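Long-range contacts in transferrin (PDB 6WB6), which binds and transports ferric iron, holding one ferric ion per molecule together with a carbonate anion: residues T434-V439 with V544-L549; A440-G445 with G539-V544; G499-G504 with K522-D527. All coordinates share one frame; numbering follows the deposited sequence.

Contact 1 (T434-V439 with V544-L549)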
loop_
_atom_site.group_PDB
_atom_site.type_symbol
_atom_site.label_atom_id
_atom_site.label_comp_id
_atom_site.label_asym_id
_atom_site.label_seq_id
_atom_site.Cartn_x
_atom_site.Cartn_y
_atom_site.Cartn_z
ATOM N N THR A 434 -13.954 -3.181 1.639
ATOM C CA THR A 434 -14.856 -3.441 2.746
ATOM C C THR A 434 -14.673 -4.899 3.147
ATOM O O THR A 434 -14.493 -5.733 2.253
ATOM C CB THR A 434 -16.276 -3.176 2.244
ATOM O OG1 THR A 434 -16.593 -1.778 2.362
ATOM C CG2 THR A 434 -17.255 -3.985 2.956
ATOM N N PRO A 435 -14.703 -5.258 4.434
ATOM C CA PRO A 435 -14.733 -6.692 4.760
ATOM C C PRO A 435 -16.012 -7.301 4.221
ATOM O O PRO A 435 -16.947 -6.589 3.866
ATOM C CB PRO A 435 -14.700 -6.729 6.287
ATOM C CG PRO A 435 -14.289 -5.345 6.705
ATOM C CD PRO A 435 -14.779 -4.433 5.654
ATOM N N ASN A 436 -16.046 -8.627 4.140
ATOM C CA ASN A 436 -17.309 -9.292 3.857
ATOM C C ASN A 436 -18.260 -9.096 5.026
ATOM O O ASN A 436 -17.835 -8.909 6.169
ATOM C CB ASN A 436 -17.101 -10.777 3.618
ATOM C CG ASN A 436 -16.318 -11.051 2.356
ATOM O OD1 ASN A 436 -16.577 -10.454 1.307
ATOM N ND2 ASN A 436 -15.319 -11.913 2.464
ATOM N N TYR A 437 -19.555 -9.145 4.730
ATOM C CA TYR A 437 -20.592 -9.136 5.750
ATOM C C TYR A 437 -21.470 -10.370 5.630
ATOM O O TYR A 437 -21.820 -10.804 4.525
ATOM C CB TYR A 437 -21.468 -7.894 5.643
ATOM C CG TYR A 437 -20.775 -6.650 6.129
ATOM C CD1 TYR A 437 -19.660 -6.156 5.471
ATOM C CD2 TYR A 437 -21.217 -5.986 7.249
ATOM C CE1 TYR A 437 -19.022 -5.024 5.921
ATOM C CE2 TYR A 437 -20.591 -4.856 7.703
ATOM C CZ TYR A 437 -19.496 -4.378 7.038
ATOM O OH TYR A 437 -18.866 -3.244 7.477
ATOM N N ALA A 438 -21.830 -10.920 6.776
ATOM C CA ALA A 438 -22.919 -11.878 6.817
ATOM C C ALA A 438 -24.234 -11.128 6.674
ATOM O O ALA A 438 -24.515 -10.189 7.431
ATOM C CB ALA A 438 -22.893 -12.673 8.120
ATOM N N VAL A 439 -25.041 -11.512 5.694
ATOM C CA VAL A 439 -26.282 -10.800 5.438
ATOM C C VAL A 439 -27.428 -11.791 5.435
ATOM O O VAL A 439 -27.238 -13.003 5.556
ATOM C CB VAL A 439 -26.260 -9.996 4.125
ATOM C CG1 VAL A 439 -25.014 -9.143 4.076
ATOM C CG2 VAL A 439 -26.350 -10.904 2.906
ATOM N N VAL A 544 -26.342 -15.823 4.118
ATOM C CA VAL A 544 -25.217 -16.071 3.237
ATOM C C VAL A 544 -24.202 -14.974 3.500
ATOM O O VAL A 544 -24.440 -14.071 4.292
ATOM C CB VAL A 544 -25.662 -16.105 1.769
ATOM C CG1 VAL A 544 -26.589 -17.305 1.555
ATOM C CG2 VAL A 544 -26.379 -14.800 1.393
ATOM N N SER A 545 -23.050 -15.081 2.862
ATOM C CA SER A 545 -22.079 -14.010 2.903
ATOM C C SER A 545 -22.418 -12.999 1.832
ATOM O O SER A 545 -22.944 -13.351 0.779
ATOM C CB SER A 545 -20.660 -14.512 2.653
ATOM O OG SER A 545 -19.830 -13.399 2.295
ATOM N N SER A 546 -22.044 -11.744 2.080
ATOM C CA SER A 546 -22.157 -10.731 1.032
ATOM C C SER A 546 -21.337 -11.106 -0.201
ATOM O O SER A 546 -21.710 -10.757 -1.327
ATOM C CB SER A 546 -21.716 -9.377 1.573
ATOM O OG SER A 546 -20.379 -9.427 1.985
ATOM N N ALA A 547 -20.244 -11.848 -0.008
ATOM C CA ALA A 547 -19.424 -12.292 -1.135
ATOM C C ALA A 547 -20.185 -13.182 -2.118
ATOM O O ALA A 547 -19.764 -13.314 -3.270
ATOM C CB ALA A 547 -18.190 -13.030 -0.603
ATOM N N ASP A 548 -21.288 -13.789 -1.700
ATOM C CA ASP A 548 -22.047 -14.713 -2.533
ATOM C C ASP A 548 -23.316 -14.093 -3.091
ATOM O O ASP A 548 -24.178 -14.821 -3.599
ATOM C CB ASP A 548 -22.425 -15.966 -1.737
ATOM C CG ASP A 548 -21.285 -16.977 -1.640
ATOM O OD1 ASP A 548 -20.244 -16.802 -2.315
ATOM O OD2 ASP A 548 -21.439 -17.955 -0.876
ATOM N N LEU A 549 -23.459 -12.774 -3.015
ATOM C CA LEU A 549 -24.709 -12.152 -3.447
ATOM C C LEU A 549 -24.898 -12.145 -4.973
ATOM O O LEU A 549 -26.013 -11.865 -5.429
ATOM C CB LEU A 549 -24.789 -10.726 -2.893
ATOM C CG LEU A 549 -24.945 -10.669 -1.369
ATOM C CD1 LEU A 549 -24.968 -9.247 -0.862
ATOM C CD2 LEU A 549 -26.208 -11.420 -0.888
HETATM O O HOH W 1 -18.164 -8.632 0.259
#
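Y437-V439 and V544-S546 meet where two antiparallel strands of the mixed sheet in the C-terminal transferrin-like half come together, just as the second strand gives way to a 3-10 turn. V439 and V544 form a hydrogen-bonded pair, with V439 N reaching V544 O at 3.0 Å. A438 and S545 make the neighbouring non-hydrogen-bonded pair, and their small side chains suit the face covered by helix 467-479. One step further, S546 continues the ladder in a different way. Its backbone N donates to Y437 O at 2.6 Å, while its own OG accepts from Y437 N at 2.9 Å in an almost straight bond (175°). OG can do so because chi1 (61°) sets it between the backbone N and the carbonyl carbon of S546, turned to the incoming strand. The same OG also meets a water 2.9 Å away, which donates to N436 OD1 and so ties the side chain of N436 to the turn; that amide oxygen lies 3.6 Å from A547 CB. S545 OG accepts from A547 N at 2.8 Å, an ST turn that bends the chain out of the strand; putting an alanine here removes that oxygen and would probably leave the A547 amide without its acceptor and the turn less firmly set. On the face bearing V439 and V544, V439 CG2 and L549 CD2 approach tip to tip at 3.8 Å, a greasy patch that F575 also borders. A serine hydroxyl thus stands in for a backbone carbonyl, carrying the pairing of the strands past the point where the second one turns away.

Contact 2 (A440-G445 with G539-V544)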
loop_
_atom_site.group_PDB
_atom_site.type_symbol
_atom_site.label_atom_id
_atom_site.label_comp_id
_atom_site.label_asym_id
_atom_site.label_seq_id
_atom_site.Cartn_x
_atom_site.Cartn_y
_atom_site.Cartn_z
ATOM N N ALA A 440 -28.633 -11.228 5.367
ATOM C CA ALA A 440 -29.893 -11.960 5.371
ATOM C C ALA A 440 -30.643 -11.568 4.111
ATOM O O ALA A 440 -31.135 -10.437 4.011
ATOM C CB ALA A 440 -30.723 -11.637 6.605
ATOM N N VAL A 441 -30.730 -12.501 3.162
ATOM C CA VAL A 441 -31.328 -12.247 1.859
ATOM C C VAL A 441 -32.783 -12.690 1.907
ATOM O O VAL A 441 -33.083 -13.806 2.370
ATOM C CB VAL A 441 -30.557 -12.990 0.752
ATOM C CG1 VAL A 441 -31.114 -12.665 -0.615
ATOM C CG2 VAL A 441 -29.065 -12.665 0.825
ATOM N N VAL A 442 -33.685 -11.808 1.464
ATOM C CA VAL A 442 -35.118 -12.078 1.380
ATOM C C VAL A 442 -35.601 -11.734 -0.028
ATOM O O VAL A 442 -34.976 -10.956 -0.742
ATOM C CB VAL A 442 -35.932 -11.288 2.429
ATOM C CG1 VAL A 442 -35.735 -11.899 3.821
ATOM C CG2 VAL A 442 -35.558 -9.778 2.438
ATOM N N LYS A 443 -36.711 -12.353 -0.436
ATOM C CA LYS A 443 -37.370 -11.947 -1.668
ATOM C C LYS A 443 -38.015 -10.580 -1.485
ATOM O O LYS A 443 -38.461 -10.222 -0.393
ATOM C CB LYS A 443 -38.434 -12.956 -2.081
ATOM C CG LYS A 443 -37.872 -14.290 -2.528
ATOM C CD LYS A 443 -38.845 -15.056 -3.396
ATOM C CE LYS A 443 -38.211 -16.367 -3.838
ATOM N NZ LYS A 443 -39.107 -17.274 -4.596
ATOM N N LYS A 444 -38.061 -9.804 -2.559
ATOM C CA LYS A 444 -38.708 -8.512 -2.454
ATOM C C LYS A 444 -40.170 -8.709 -2.094
ATOM O O LYS A 444 -40.829 -9.620 -2.592
ATOM C CB LYS A 444 -38.581 -7.726 -3.757
ATOM C CG LYS A 444 -37.208 -7.109 -3.944
ATOM C CD LYS A 444 -37.230 -5.937 -4.890
ATOM C CE LYS A 444 -35.815 -5.602 -5.352
ATOM N NZ LYS A 444 -35.761 -4.353 -6.154
ATOM N N GLY A 445 -40.670 -7.863 -1.196
ATOM C CA GLY A 445 -42.080 -7.853 -0.886
ATOM C C GLY A 445 -42.551 -8.890 0.107
ATOM O O GLY A 445 -43.740 -8.887 0.449
ATOM N N GLY A 539 -36.957 -21.828 2.011
ATOM C CA GLY A 539 -36.710 -20.962 3.141
ATOM C C GLY A 539 -37.202 -19.569 2.807
ATOM O O GLY A 539 -37.332 -19.204 1.638
ATOM N N ASP A 540 -37.500 -18.803 3.856
ATOM C CA ASP A 540 -38.010 -17.437 3.739
ATOM C C ASP A 540 -36.919 -16.389 3.905
ATOM O O ASP A 540 -37.197 -15.188 3.798
ATOM C CB ASP A 540 -39.107 -17.212 4.786
ATOM C CG ASP A 540 -40.136 -18.319 4.782
ATOM O OD1 ASP A 540 -40.919 -18.362 3.811
ATOM O OD2 ASP A 540 -40.128 -19.170 5.711
ATOM N N VAL A 541 -35.691 -16.820 4.178
ATOM C CA VAL A 541 -34.557 -15.923 4.358
ATOM C C VAL A 541 -33.296 -16.757 4.174
ATOM O O VAL A 541 -33.236 -17.908 4.614
ATOM C CB VAL A 541 -34.613 -15.239 5.746
ATOM C CG1 VAL A 541 -34.577 -16.293 6.860
ATOM C CG2 VAL A 541 -33.476 -14.232 5.926
ATOM N N ALA A 542 -32.291 -16.185 3.512
ATOM C CA ALA A 542 -31.030 -16.888 3.291
ATOM C C ALA A 542 -29.906 -16.161 4.014
ATOM O O ALA A 542 -29.598 -15.019 3.677
ATOM C CB ALA A 542 -30.705 -17.004 1.801
ATOM N N PHE A 543 -29.292 -16.826 4.999
ATOM C CA PHE A 543 -28.104 -16.303 5.684
ATOM C C PHE A 543 -26.880 -16.750 4.894
ATOM O O PHE A 543 -26.428 -17.900 4.993
ATOM C CB PHE A 543 -28.023 -16.772 7.130
ATOM C CG PHE A 543 -29.243 -16.451 7.923
ATOM C CD1 PHE A 543 -29.353 -15.235 8.587
ATOM C CD2 PHE A 543 -30.300 -17.348 7.986
ATOM C CE1 PHE A 543 -30.497 -14.926 9.304
ATOM C CE2 PHE A 543 -31.451 -17.037 8.694
ATOM C CZ PHE A 543 -31.544 -15.830 9.355
ATOM N N VAL A 544 -26.342 -15.823 4.118
ATOM C CA VAL A 544 -25.217 -16.071 3.237
ATOM C C VAL A 544 -24.202 -14.974 3.500
ATOM O O VAL A 544 -24.440 -14.071 4.292
ATOM C CB VAL A 544 -25.662 -16.105 1.769
ATOM C CG1 VAL A 544 -26.589 -17.305 1.555
ATOM C CG2 VAL A 544 -26.379 -14.800 1.393
#
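The carbonyl oxygen of V441 draws two hydrogens from the facing strand. A542 N donates to V441 O at 2.8 Å, approaching in the carbonyl plane, and V541 CA adds a weaker CA-H...O contact to the same oxygen at 3.3 Å. The return bond, from V441 N to A542 O, is also 2.8 Å and almost straight (176°), although the donor is tilted from the carbonyl plane; A440 CA brings a second CA-H to A542 O. V441 and A542 are therefore an antiparallel hydrogen-bonded pair, and A440 and F543 the non-hydrogen-bonded pair beside it. These residues belong to the long strand 437-443 of a mixed sheet, which on its other flank pairs with strand 557-560, while strand 542-545 runs parallel to 458-461: the mixed parallel and antiparallel pairing of a transferrin domain core. The two strand segments diverge from strict antiparallelism, their directions making 145°. On the face bearing V441 and A542, the side chains of V441 and V544 cross at about a right angle, V441 CG2 only 3.5 Å from V544 CG2, a tight methyl contact. V441 is held with CG1 anti to its backbone N (chi1 -176°), which turns CG2 to that meeting. Alanine suits the place of A542, whose methyl packs against A530 and L534 of helix 530-535. On the other face V541 CG2 lies over one face of the F543 ring, 4.2 Å above the plane and offset toward the rim, and also touches A440 CB at 3.8 Å, where alanine fits beside the bulky aromatic. H461 meets the F543 ring with its plane inclined to it. Farther along, V442 CG1 rests 3.6 Å from D540 O, and D540 OD2 accepts a hydrogen bond from the backbone N of K458.

Contact 3 (G499-G504 with K522-D527)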
loop_
_atom_site.group_PDB
_atom_site.type_symbol
_atom_site.label_atom_id
_atom_site.label_comp_id
_atom_site.label_asym_id
_atom_site.label_seq_id
_atom_site.Cartn_x
_atom_site.Cartn_y
_atom_site.Cartn_z
ATOM N N GLY A 499 -38.453 -25.450 9.402
ATOM C CA GLY A 499 -37.368 -26.214 8.826
ATOM C C GLY A 499 -36.335 -25.321 8.155
ATOM O O GLY A 499 -36.598 -24.168 7.784
ATOM N N SER A 500 -35.146 -25.895 7.973
ATOM C CA SER A 500 -33.993 -25.136 7.518
ATOM C C SER A 500 -33.057 -26.023 6.704
ATOM O O SER A 500 -33.046 -27.250 6.830
ATOM C CB SER A 500 -33.234 -24.533 8.702
ATOM O OG SER A 500 -34.051 -23.633 9.429
ATOM N N CYS A 501 -32.252 -25.370 5.880
ATOM C CA CYS A 501 -31.157 -26.018 5.169
ATOM C C CYS A 501 -29.870 -25.365 5.632
ATOM O O CYS A 501 -29.563 -24.235 5.232
ATOM C CB CYS A 501 -31.286 -25.904 3.655
ATOM S SG CYS A 501 -29.888 -26.800 2.881
ATOM N N LEU A 502 -29.123 -26.084 6.471
ATOM C CA LEU A 502 -27.834 -25.644 6.992
ATOM C C LEU A 502 -26.849 -26.765 6.667
ATOM O O LEU A 502 -26.586 -27.653 7.498
ATOM C CB LEU A 502 -27.937 -25.338 8.483
ATOM C CG LEU A 502 -26.687 -24.879 9.248
ATOM C CD1 LEU A 502 -26.126 -23.551 8.761
ATOM C CD2 LEU A 502 -27.026 -24.785 10.729
ATOM N N PRO A 503 -26.291 -26.761 5.460
ATOM C CA PRO A 503 -25.484 -27.901 5.003
ATOM C C PRO A 503 -24.396 -28.296 5.990
ATOM O O PRO A 503 -23.620 -27.464 6.463
ATOM C CB PRO A 503 -24.883 -27.405 3.681
ATOM C CG PRO A 503 -25.827 -26.352 3.198
ATOM C CD PRO A 503 -26.472 -25.734 4.414
ATOM N N GLY A 504 -24.330 -29.587 6.288
ATOM C CA GLY A 504 -23.305 -30.092 7.168
ATOM C C GLY A 504 -23.660 -30.085 8.632
ATOM O O GLY A 504 -22.848 -30.538 9.449
ATOM N N LYS A 522 -33.749 -29.998 7.099
ATOM C CA LYS A 522 -35.029 -30.473 6.592
ATOM C C LYS A 522 -35.340 -29.891 5.219
ATOM O O LYS A 522 -35.946 -30.568 4.385
ATOM C CB LYS A 522 -36.140 -30.133 7.594
ATOM C CG LYS A 522 -37.483 -30.785 7.267
ATOM C CD LYS A 522 -38.405 -30.891 8.493
ATOM C CE LYS A 522 -39.220 -29.639 8.702
ATOM N NZ LYS A 522 -40.261 -29.495 7.642
ATOM N N GLN A 523 -34.938 -28.647 4.962
ATOM C CA GLN A 523 -35.320 -27.934 3.742
ATOM C C GLN A 523 -34.274 -28.029 2.644
ATOM O O GLN A 523 -34.384 -27.328 1.636
ATOM C CB GLN A 523 -35.571 -26.457 4.044
ATOM C CG GLN A 523 -36.714 -26.233 4.977
ATOM C CD GLN A 523 -37.976 -26.821 4.428
ATOM O OE1 GLN A 523 -38.512 -27.784 4.970
ATOM N NE2 GLN A 523 -38.443 -26.272 3.332
ATOM N N CYS A 524 -33.244 -28.845 2.826
ATOM C CA CYS A 524 -32.176 -28.863 1.842
ATOM C C CYS A 524 -32.661 -29.440 0.516
ATOM O O CYS A 524 -32.072 -29.145 -0.535
ATOM C CB CYS A 524 -30.982 -29.625 2.421
ATOM S SG CYS A 524 -30.092 -28.672 3.715
ATOM N N GLY A 525 -33.766 -30.185 0.543
ATOM C CA GLY A 525 -34.387 -30.729 -0.647
ATOM C C GLY A 525 -33.391 -31.255 -1.657
ATOM O O GLY A 525 -32.405 -31.912 -1.309
ATOM N N SER A 526 -33.631 -30.918 -2.919
ATOM C CA SER A 526 -32.845 -31.414 -4.039
ATOM C C SER A 526 -31.524 -30.675 -4.238
ATOM O O SER A 526 -30.760 -31.042 -5.140
ATOM C CB SER A 526 -33.694 -31.311 -5.307
ATOM O OG SER A 526 -34.424 -30.085 -5.314
ATOM N N ASP A 527 -31.217 -29.671 -3.418
ATOM C CA ASP A 527 -30.162 -28.724 -3.757
ATOM C C ASP A 527 -30.003 -27.771 -2.585
ATOM O O ASP A 527 -30.834 -26.883 -2.377
ATOM C CB ASP A 527 -30.531 -27.999 -5.052
ATOM C CG ASP A 527 -29.540 -26.914 -5.455
ATOM O OD1 ASP A 527 -28.612 -26.557 -4.697
ATOM O OD2 ASP A 527 -29.705 -26.426 -6.581
#
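C501 and C524 form the disulfide that staples the loop leading to helix 530-535 onto the short strand 499-501, which pairs in parallel with 458-461 in the mixed sheet of the C-terminal half. Covalent contact comes first. The two SG atoms are 2.1 Å apart, and the torsion about the bond is 98°, a relaxed value close to the preferred right angle and right-handed in sense. C501 holds SG anti to its backbone N (chi1 -178°), which aims the sulfur across to the loop, while C524 lays its own SG beside its backbone N. C533 of helix 530-535 and S528 lie against C501.

Polar contact between the segments rests on S500 O, which accepts from Q523 N at 3.0 Å. The N-H points nearly straight at the oxygen, yet the donor sits above the carbonyl plane, 67° out of it and off the lone-pair directions. The side chain of S500 leaves the backbone away from the loop, and its OG hydrogen-bonds to S459 OG on the neighbouring strand.

Packing completes the contact. The chi1 of Q523 puts CG beside its own backbone N and against the peptide after G499, 3.3 Å from G499 C, and K522 CE comes within 3.9 Å of G499 CA. Glycine suits G499 because a CB would clash with K522 CE and Q523 OE1, and at the backbone angles of G499 it would also crowd the carbonyl O of the preceding residue.

The loop itself closes with a type II' turn from C524 to D527, where D527 N bonds to C524 O at 3.1 Å and G525 takes the positive-phi position. R538 reaches across the turn, NH1 to Q523 O and NH2 to D527 O.

How the contacts relate
Contacts 1 and 2 are successive lengths of one strand pairing, 437-443 with 542-545. They share V544, and their centres lie about 13 Å apart; L549 CD2 of contact 1 meets V441 CG2 of contact 2 at 3.6 Å, making one continuous apolar surface. Contact 3 lies nested along the chain inside the loop that each of them closes, its centre about 15 Å from that of contact 2 and about 20 Å from that of contact 1. It does not touch either, but strand 499-501 reaches the same sheet through 458-461. All three belong to the C-terminal transferrin-like half, away from the iron and carbonate held by residues such as Y90 and Y204 in the N-terminal half.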